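Local coordinates for probable ABC transporter phosphite binding protein PhnD1 (Prochlorococcus marinus str. MIT 9301, PDB 5LQ5) that binds inorganic phosphite strongly, and methylphosphonate and phosphate only very weakly, probably as the solute-binding component of an ABC transporter, at residues S78-F90 with F247-Y260. Sequence-based numbering, arbitrary orientation.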
ATOM      1  N   SER A  78     -12.662   6.746 -13.671  0.50 28.25           N
ATOM      2  CA  SER A  78     -11.628   5.744 -13.664  1.00 24.29           C
ATOM      3  C   SER A  78     -12.247   4.446 -13.167  0.50 25.94           C
ATOM      4  O   SER A  78     -13.380   4.420 -12.663  0.50 31.89           O
ATOM      5  CB  SER A  78     -10.479   6.172 -12.785  0.50 25.55           C
ATOM      6  OG  SER A  78     -11.018   6.663 -11.592  0.50 29.31           O
ATOM      7  N   ILE A  79     -11.495   3.370 -13.320  1.00 24.15           N
ATOM      8  CA  ILE A  79     -12.003   2.012 -13.102  1.00 24.43           C
ATOM      9  C   ILE A  79     -11.225   1.226 -12.057  1.00 26.31           C
ATOM     10  O   ILE A  79     -10.033   1.027 -12.194  1.00 22.73           O
ATOM     11  CB  ILE A  79     -11.938   1.184 -14.422  1.00 26.31           C
ATOM     12  CG1 ILE A  79     -12.557   1.955 -15.610  1.00 40.57           C
ATOM     13  CG2 ILE A  79     -12.582  -0.188 -14.250  1.00 34.66           C
ATOM     14  CD1 ILE A  79     -14.033   2.229 -15.491  1.00 53.18           C
ATOM     15  N   VAL A  80     -11.920   0.708 -11.059  1.00 23.31           N
ATOM     16  CA  VAL A  80     -11.369  -0.305 -10.140  1.00 24.14           C
ATOM     17  C   VAL A  80     -11.291  -1.640 -10.851  1.00 24.54           C
ATOM     18  O   VAL A  80     -12.311  -2.187 -11.289  1.00 26.33           O
ATOM     19  CB  VAL A  80     -12.130  -0.439  -8.816  1.00 27.97           C
ATOM     20  CG1 VAL A  80     -11.423  -1.417  -7.905  1.00 26.70           C
ATOM     21  CG2 VAL A  80     -12.245   0.902  -8.136  1.00 26.58           C
ATOM     22  N   ILE A  81     -10.072  -2.184 -10.919  1.00 20.49           N
ATOM     23  CA  ILE A  81      -9.790  -3.395 -11.737  1.00 23.23           C
ATOM     24  C   ILE A  81      -9.736  -4.701 -10.953  1.00 25.22           C
ATOM     25  O   ILE A  81     -10.369  -5.668 -11.357  1.00 29.86           O
ATOM     26  CB  ILE A  81      -8.487  -3.209 -12.559  1.00 25.02           C
ATOM     27  CG1 ILE A  81      -8.653  -2.102 -13.605  1.00 25.22           C
ATOM     28  CG2 ILE A  81      -8.024  -4.507 -13.212  1.00 25.26           C
ATOM     29  CD1 ILE A  81      -9.514  -2.460 -14.804  1.00 28.00           C
ATOM     30  N   ALA A  82      -8.947  -4.740  -9.894  1.00 20.50           N
ATOM     31  CA  ALA A  82      -8.652  -5.963  -9.149  1.00 24.04           C
ATOM     32  C   ALA A  82      -7.985  -5.669  -7.803  1.00 21.98           C
ATOM     33  O   ALA A  82      -7.513  -4.550  -7.551  1.00 24.02           O
ATOM     34  CB  ALA A  82      -7.739  -6.858  -9.971  1.00 23.77           C
ATOM     35  N   GLN A  83      -7.952  -6.674  -6.948  1.00 22.76           N
ATOM     36  CA  GLN A  83      -7.278  -6.643  -5.659  1.00 24.37           C
ATOM     37  C   GLN A  83      -6.791  -8.064  -5.374  1.00 26.24           C
ATOM     38  O   GLN A  83      -7.028  -8.962  -6.177  1.00 25.30           O
ATOM     39  CB  GLN A  83      -8.220  -6.129  -4.549  1.00 22.32           C
ATOM     40  CG  GLN A  83      -9.349  -7.112  -4.218  1.00 25.64           C
ATOM     41  CD  GLN A  83     -10.398  -6.620  -3.239  1.00 27.76           C
ATOM     42  OE1 GLN A  83     -10.082  -6.024  -2.234  1.00 28.18           O
ATOM     43  NE2 GLN A  83     -11.664  -6.950  -3.501  1.00 34.34           N
ATOM     44  N   ARG A  84      -6.130  -8.249  -4.246  1.00 23.73           N
ATOM     45  CA  ARG A  84      -5.821  -9.590  -3.702  1.00 27.27           C
ATOM     46  C   ARG A  84      -6.866  -9.998  -2.679  1.00 28.87           C
ATOM     47  O   ARG A  84      -7.583  -9.168  -2.151  1.00 25.06           O
ATOM     48  CB  ARG A  84      -4.425  -9.635  -3.090  1.00 27.35           C
ATOM     49  CG  ARG A  84      -3.330  -9.105  -4.009  1.00 23.68           C
ATOM     50  CD  ARG A  84      -2.032  -8.766  -3.288  1.00 25.96           C
ATOM     51  NE  ARG A  84      -2.228  -7.700  -2.307  1.00 22.93           N
ATOM     52  CZ  ARG A  84      -1.267  -7.184  -1.550  1.00 25.01           C
ATOM     53  NH1 ARG A  84      -0.025  -7.633  -1.620  1.00 28.49           N
ATOM     54  NH2 ARG A  84      -1.554  -6.202  -0.712  1.00 25.63           N
ATOM     55  N   ASP A  85      -6.947 -11.293  -2.379  1.00 28.33           N
ATOM     56  CA  ASP A  85      -7.843 -11.749  -1.305  1.00 32.70           C
ATOM     57  C   ASP A  85      -7.560 -11.026  -0.000  1.00 29.32           C
ATOM     58  O   ASP A  85      -8.485 -10.585   0.667  1.00 31.62           O
ATOM     59  CB  ASP A  85      -7.740 -13.265  -1.067  1.00 33.59           C
ATOM     60  CG  ASP A  85      -8.403 -14.065  -2.163  1.00 38.43           C
ATOM     61  OD1 ASP A  85      -9.656 -14.054  -2.248  1.00 39.36           O
ATOM     62  OD2 ASP A  85      -7.673 -14.691  -2.955  1.00 48.42           O
ATOM     63  N   ILE A  86      -6.281 -10.876   0.323  1.00 29.81           N
ATOM     64  CA  ILE A  86      -5.866 -10.199   1.569  1.00 26.92           C
ATOM     65  C   ILE A  86      -6.286  -8.723   1.674  1.00 26.40           C
ATOM     66  O   ILE A  86      -6.506  -8.192   2.773  1.00 26.53           O
ATOM     67  CB  ILE A  86      -4.351 -10.359   1.863  1.00 36.94           C
ATOM     68  CG1 ILE A  86      -4.044  -9.906   3.294  1.00 45.11           C
ATOM     69  CG2 ILE A  86      -3.458  -9.641   0.858  1.00 61.54           C
ATOM     70  CD1 ILE A  86      -4.893 -10.596   4.347  1.00 48.77           C
ATOM     71  N   ASP A  87      -6.432  -8.083   0.527  1.00 26.54           N
ATOM     72  CA  ASP A  87      -6.868  -6.679   0.514  1.00 25.69           C
ATOM     73  C   ASP A  87      -8.280  -6.419   0.999  1.00 25.08           C
ATOM     74  O   ASP A  87      -8.607  -5.283   1.332  1.00 25.68           O
ATOM     75  CB  ASP A  87      -6.628  -6.051  -0.859  1.00 23.77           C
ATOM     76  CG  ASP A  87      -5.179  -6.047  -1.227  1.00 24.81           C
ATOM     77  OD1 ASP A  87      -4.368  -5.551  -0.400  1.00 24.44           O
ATOM     78  OD2 ASP A  87      -4.834  -6.512  -2.339  1.00 24.80           O
ATOM     79  N   LYS A  88      -9.121  -7.456   1.027  1.00 25.37           N
ATOM     80  CA  LYS A  88     -10.440  -7.370   1.666  1.00 28.64           C
ATOM     81  C   LYS A  88     -10.406  -7.391   3.204  1.00 29.29           C
ATOM     82  O   LYS A  88     -11.336  -6.909   3.834  1.00 34.57           O
ATOM     83  CB  LYS A  88     -11.399  -8.479   1.166  1.00 26.72           C
ATOM     84  CG  LYS A  88     -12.036  -8.168  -0.195  1.00 32.73           C
ATOM     85  CD  LYS A  88     -13.236  -9.070  -0.480  1.00 39.97           C
ATOM     86  CE  LYS A  88     -12.876 -10.286  -1.288  1.00 66.86           C
ATOM     87  NZ  LYS A  88     -13.996 -11.268  -1.303  1.00 81.93           N
ATOM     88  N   GLU A  89      -9.352  -7.980   3.757  1.00 27.38           N
ATOM     89  CA  GLU A  89      -9.163  -8.192   5.210  1.00 27.93           C
ATOM     90  C   GLU A  89      -7.721  -7.860   5.653  1.00 27.26           C
ATOM     91  O   GLU A  89      -7.030  -8.665   6.308  1.00 27.84           O
ATOM     92  CB  GLU A  89      -9.551  -9.627   5.628  1.00 36.13           C
ATOM     93  CG  GLU A  89      -8.733 -10.739   4.966  1.00 56.84           C
ATOM     94  CD  GLU A  89      -9.531 -11.540   3.948  1.00137.74           C
ATOM     95  OE1 GLU A  89     -10.117 -10.919   3.040  1.00137.46           O
ATOM     96  OE2 GLU A  89      -9.592 -12.787   4.057  1.00138.99           O
ATOM     97  N   PHE A  90      -7.297  -6.651   5.272  1.00 23.34           N
ATOM     98  CA  PHE A  90      -5.906  -6.223   5.426  1.00 21.46           C
ATOM     99  C   PHE A  90      -5.689  -5.735   6.869  1.00 21.84           C
ATOM    100  O   PHE A  90      -6.598  -5.234   7.501  1.00 22.33           O
ATOM    101  CB  PHE A  90      -5.553  -5.130   4.411  1.00 19.93           C
ATOM    102  CG  PHE A  90      -4.107  -5.118   4.024  1.00 20.56           C
ATOM    103  CD1 PHE A  90      -3.642  -6.021   3.098  1.00 21.23           C
ATOM    104  CD2 PHE A  90      -3.181  -4.241   4.610  1.00 19.09           C
ATOM    105  CE1 PHE A  90      -2.317  -6.108   2.769  1.00 21.12           C
ATOM    106  CE2 PHE A  90      -1.835  -4.311   4.254  1.00 21.59           C
ATOM    107  CZ  PHE A  90      -1.399  -5.258   3.339  1.00 19.78           C
ATOM    108  N   PHE A 247       3.693 -10.346  -5.061  1.00 24.34           N
ATOM    109  CA  PHE A 247       2.499  -9.691  -4.452  1.00 26.52           C
ATOM    110  C   PHE A 247       1.979 -10.446  -3.221  1.00 26.30           C
ATOM    111  O   PHE A 247       0.958 -10.079  -2.648  1.00 29.68           O
ATOM    112  CB  PHE A 247       1.357  -9.584  -5.468  1.00 28.43           C
ATOM    113  CG  PHE A 247       1.545  -8.527  -6.500  1.00 24.03           C
ATOM    114  CD1 PHE A 247       1.084  -7.219  -6.263  1.00 25.35           C
ATOM    115  CD2 PHE A 247       2.175  -8.791  -7.682  1.00 30.60           C
ATOM    116  CE1 PHE A 247       1.251  -6.227  -7.225  1.00 29.76           C
ATOM    117  CE2 PHE A 247       2.359  -7.814  -8.642  1.00 25.45           C
ATOM    118  CZ  PHE A 247       1.905  -6.513  -8.410  1.00 28.51           C
ATOM    119  N   ASN A 248       2.680 -11.525  -2.842  1.00 28.85           N
ATOM    120  CA  ASN A 248       2.317 -12.362  -1.661  1.00 31.18           C
ATOM    121  C   ASN A 248       0.871 -12.844  -1.752  1.00 32.51           C
ATOM    122  O   ASN A 248       0.107 -12.798  -0.788  1.00 41.81           O
ATOM    123  CB  ASN A 248       2.541 -11.571  -0.366  1.00 34.01           C
ATOM    124  CG  ASN A 248       3.927 -10.990  -0.288  1.00 47.24           C
ATOM    125  OD1 ASN A 248       4.093  -9.778  -0.141  1.00 61.96           O
ATOM    126  ND2 ASN A 248       4.943 -11.841  -0.398  1.00 55.30           N
ATOM    127  N   ALA A 249       0.515 -13.318  -2.945  1.00 28.53           N
ATOM    128  CA  ALA A 249      -0.872 -13.682  -3.249  1.00 29.12           C
ATOM    129  C   ALA A 249      -0.915 -14.889  -4.163  1.00 26.96           C
ATOM    130  O   ALA A 249      -0.016 -15.078  -4.969  1.00 31.43           O
ATOM    131  CB  ALA A 249      -1.612 -12.537  -3.893  1.00 34.51           C
ATOM    132  N   LYS A 250      -1.960 -15.691  -4.009  1.00 31.96           N
ATOM    133  CA  LYS A 250      -2.228 -16.855  -4.900  1.00 31.93           C
ATOM    134  C   LYS A 250      -2.959 -16.480  -6.179  1.00 32.47           C
ATOM    135  O   LYS A 250      -2.944 -17.221  -7.167  1.00 36.84           O
ATOM    136  CB  LYS A 250      -2.988 -17.954  -4.132  1.00 51.89           C
ATOM    137  CG  LYS A 250      -2.308 -18.381  -2.828  1.00 76.68           C
ATOM    138  CD  LYS A 250      -0.947 -19.038  -3.041  1.00 67.17           C
ATOM    139  CE  LYS A 250      -0.036 -18.853  -1.837  1.00 91.22           C
ATOM    140  NZ  LYS A 250       1.264 -19.558  -2.011  1.00 88.75           N
ATOM    141  N   ARG A 251      -3.604 -15.315  -6.144  1.00 34.41           N
ATOM    142  CA  ARG A 251      -4.423 -14.822  -7.245  1.00 27.72           C
ATOM    143  C   ARG A 251      -4.781 -13.349  -7.036  1.00 32.51           C
ATOM    144  O   ARG A 251      -4.671 -12.813  -5.929  1.00 31.16           O
ATOM    145  CB  ARG A 251      -5.723 -15.629  -7.351  1.00 29.29           C
ATOM    146  CG  ARG A 251      -6.589 -15.599  -6.093  1.00 34.05           C
ATOM    147  CD  ARG A 251      -7.869 -16.398  -6.278  1.00 39.26           C
ATOM    148  NE  ARG A 251      -8.779 -16.226  -5.147  1.00 44.32           N
ATOM    149  CZ  ARG A 251     -10.085 -16.479  -5.151  1.00 52.47           C
ATOM    150  NH1 ARG A 251     -10.696 -16.954  -6.235  1.00 51.92           N
ATOM    151  NH2 ARG A 251     -10.791 -16.242  -4.048  1.00 58.65           N
ATOM    152  N   PHE A 252      -5.223 -12.729  -8.114  1.00 26.74           N
ATOM    153  CA  PHE A 252      -5.999 -11.487  -8.055  1.00 28.87           C
ATOM    154  C   PHE A 252      -7.482 -11.804  -8.208  1.00 29.01           C
ATOM    155  O   PHE A 252      -7.834 -12.763  -8.859  1.00 29.10           O
ATOM    156  CB  PHE A 252      -5.578 -10.499  -9.138  1.00 24.64           C
ATOM    157  CG  PHE A 252      -4.219  -9.883  -8.916  1.00 24.77           C
ATOM    158  CD1 PHE A 252      -4.041  -8.867  -7.992  1.00 25.46           C
ATOM    159  CD2 PHE A 252      -3.131 -10.325  -9.626  1.00 25.32           C
ATOM    160  CE1 PHE A 252      -2.773  -8.320  -7.797  1.00 24.22           C
ATOM    161  CE2 PHE A 252      -1.883  -9.788  -9.445  1.00 21.99           C
ATOM    162  CZ  PHE A 252      -1.692  -8.761  -8.541  1.00 21.36           C
ATOM    163  N   ILE A 253      -8.313 -10.969  -7.610  1.00 29.28           N
ATOM    164  CA  ILE A 253      -9.770 -11.086  -7.592  1.00 30.23           C
ATOM    165  C   ILE A 253     -10.402  -9.736  -7.914  1.00 31.23           C
ATOM    166  O   ILE A 253      -9.746  -8.689  -7.859  1.00 26.39           O
ATOM    167  CB  ILE A 253     -10.302 -11.566  -6.215  1.00 29.38           C
ATOM    168  CG1 ILE A 253      -9.995 -10.547  -5.115  1.00 29.13           C
ATOM    169  CG2 ILE A 253      -9.715 -12.926  -5.864  1.00 39.16           C
ATOM    170  CD1 ILE A 253     -10.728 -10.836  -3.820  1.00 36.30           C
ATOM    171  N   LYS A 254     -11.690  -9.771  -8.201  1.00 28.72           N
ATOM    172  CA  LYS A 254     -12.468  -8.578  -8.521  1.00 27.55           C
ATOM    173  C   LYS A 254     -12.569  -7.627  -7.303  1.00 25.46           C
ATOM    174  O   LYS A 254     -12.538  -8.034  -6.144  1.00 28.77           O
ATOM    175  CB  LYS A 254     -13.885  -8.921  -9.011  1.00 41.19           C
ATOM    176  CG  LYS A 254     -13.858  -9.676 -10.315  1.00138.93           C
ATOM    177  CD  LYS A 254     -15.246  -9.934 -10.838  1.00144.92           C
ATOM    178  CE  LYS A 254     -15.199 -11.041 -11.868  1.00101.18           C
ATOM    179  NZ  LYS A 254     -16.543 -11.330 -12.429  1.00 83.22           N
ATOM    180  N   ALA A 255     -12.680  -6.353  -7.621  1.00 29.42           N
ATOM    181  CA  ALA A 255     -12.815  -5.305  -6.626  1.00 27.09           C
ATOM    182  C   ALA A 255     -13.739  -4.252  -7.175  1.00 28.26           C
ATOM    183  O   ALA A 255     -13.683  -3.947  -8.363  1.00 32.05           O
ATOM    184  CB  ALA A 255     -11.453  -4.701  -6.317  1.00 28.37           C
ATOM    185  N   GLU A 256     -14.579  -3.669  -6.327  1.00 33.77           N
ATOM    186  CA  GLU A 256     -15.450  -2.577  -6.771  1.00 32.84           C
ATOM    187  C   GLU A 256     -15.318  -1.360  -5.863  1.00 27.88           C
ATOM    188  O   GLU A 256     -14.933  -1.492  -4.699  1.00 33.48           O
ATOM    189  CB  GLU A 256     -16.919  -3.009  -6.885  1.00 37.86           C
ATOM    190  CG  GLU A 256     -17.528  -3.638  -5.650  1.00 80.64           C
ATOM    191  CD  GLU A 256     -19.000  -3.990  -5.837  1.00144.79           C
ATOM    192  OE1 GLU A 256     -19.486  -3.979  -6.988  1.00121.21           O
ATOM    193  OE2 GLU A 256     -19.679  -4.292  -4.829  1.00136.45           O
ATOM    194  N   SER A 257     -15.647  -0.195  -6.429  1.00 30.09           N
ATOM    195  CA  SER A 257     -15.542   1.112  -5.745  1.00 29.97           C
ATOM    196  C   SER A 257     -16.313   1.182  -4.428  1.00 28.37           C
ATOM    197  O   SER A 257     -15.845   1.808  -3.499  1.00 27.03           O
ATOM    198  CB  SER A 257     -15.956   2.295  -6.644  1.00 31.56           C
ATOM    199  OG  SER A 257     -17.323   2.261  -6.976  1.00 37.81           O
ATOM    200  N   LYS A 258     -17.483   0.542  -4.388  1.00 29.47           N
ATOM    201  CA  LYS A 258     -18.319   0.455  -3.170  1.00 35.42           C
ATOM    202  C   LYS A 258     -17.550   0.001  -1.915  1.00 30.70           C
ATOM    203  O   LYS A 258     -17.842   0.440  -0.775  1.00 27.11           O
ATOM    204  CB  LYS A 258     -19.500  -0.508  -3.387  1.00 46.74           C
ATOM    205  CG  LYS A 258     -20.765   0.122  -3.958  1.00119.99           C
ATOM    206  CD  LYS A 258     -21.654  -0.902  -4.667  1.00160.91           C
ATOM    207  CE  LYS A 258     -22.181  -2.001  -3.755  1.00120.65           C
ATOM    208  NZ  LYS A 258     -23.331  -1.547  -2.927  1.00122.97           N
ATOM    209  N   GLN A 259     -16.538  -0.837  -2.127  1.00 24.81           N
ATOM    210  CA  GLN A 259     -15.883  -1.503  -0.994  1.00 25.04           C
ATOM    211  C   GLN A 259     -14.986  -0.527  -0.203  1.00 24.49           C
ATOM    212  O   GLN A 259     -14.624  -0.811   0.946  1.00 25.35           O
ATOM    213  CB  GLN A 259     -15.208  -2.842  -1.351  1.00 37.62           C
ATOM    214  CG  GLN A 259     -13.815  -2.817  -1.920  1.00 35.57           C
ATOM    215  CD  GLN A 259     -13.075  -4.163  -1.822  1.00 55.21           C
ATOM    216  OE1 GLN A 259     -13.656  -5.238  -1.751  1.00 31.00           O
ATOM    217  NE2 GLN A 259     -11.770  -4.085  -1.803  1.00 52.68           N
ATOM    218  N   TYR A 260     -14.690   0.635  -0.787  1.00 20.85           N
ATOM    219  CA  TYR A 260     -13.753   1.592  -0.160  1.00 20.90           C
ATOM    220  C   TYR A 260     -14.464   2.715   0.613  1.00 23.81           C
ATOM    221  O   TYR A 260     -13.844   3.684   1.019  1.00 21.89           O
ATOM    222  CB  TYR A 260     -12.807   2.200  -1.223  1.00 19.82           C
ATOM    223  CG  TYR A 260     -12.041   1.097  -1.900  1.00 23.69           C
ATOM    224  CD1 TYR A 260     -10.923   0.483  -1.300  1.00 29.45           C
ATOM    225  CD2 TYR A 260     -12.528   0.561  -3.081  1.00 23.77           C
ATOM    226  CE1 TYR A 260     -10.283  -0.604  -1.928  1.00 25.21           C
ATOM    227  CE2 TYR A 260     -11.934  -0.510  -3.687  1.00 26.87           C
ATOM    228  CZ  TYR A 260     -10.833  -1.091  -3.128  1.00 27.10           C
ATOM    229  OH  TYR A 260     -10.349  -2.186  -3.783  1.00 30.69           O
TER
HETATM  230  O   HOH W   1     -12.892  -5.715 -10.604  1.00 40.39           O
HETATM  231  O   HOH W   2      -8.744  -3.565  -1.917  1.00 30.02           O
HETATM  232  O   HOH W   3      -5.236 -13.472  -3.300  1.00 35.28           O
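Gln83 and Ile253 form an antiparallel hydrogen-bonded pair, Gln83 N to Ile253 O and Ile253 N to Gln83 O both at 2.8 Å, which adds the short strand 252-253 to the edge of a mixed sheet in this periplasmic binding protein fold; strand 207-210 lies on the other flank of 79-84. Further along, a water bridges Ile81 O and Ala255 N. With CG between its backbone N and carbonyl carbon (chi1 69°), Gln83 runs over Ile253 CG1 and Ala255 CB and meets Gln259 from the opposite direction. The two amides, their planes 64° apart, bond reciprocally: Gln259 NE2 reaches Gln83 OE1 at 2.6 Å from above its carbonyl plane, while Gln83 NE2 gives a longer bond to Gln259 OE1 and a straighter one to Lys254 O (3.0 Å). Shortened to an alanine here, the side chain would lose its amide, which would probably leave Lys254 O without this donor and the Gln259 amide freer to turn. The bend of Arg84 at chi3 (-62°) turns its guanidinium to grip Asp87 side-on through NE and NH2, and NH1 reaches Phe247 O (2.8 Å), linking the sheet edge to the end of helix 238-246; the Arg84 side chain lies about 8 Å from the bound phosphite. On the exposed side, Arg251 holds Asp85 in a nearly coplanar salt bridge, NE to OD2 and NH2 to OD1, both on syn lone pairs, with Ile253 CG2 3.5 Å above one guanidinium face, displaced toward its edge.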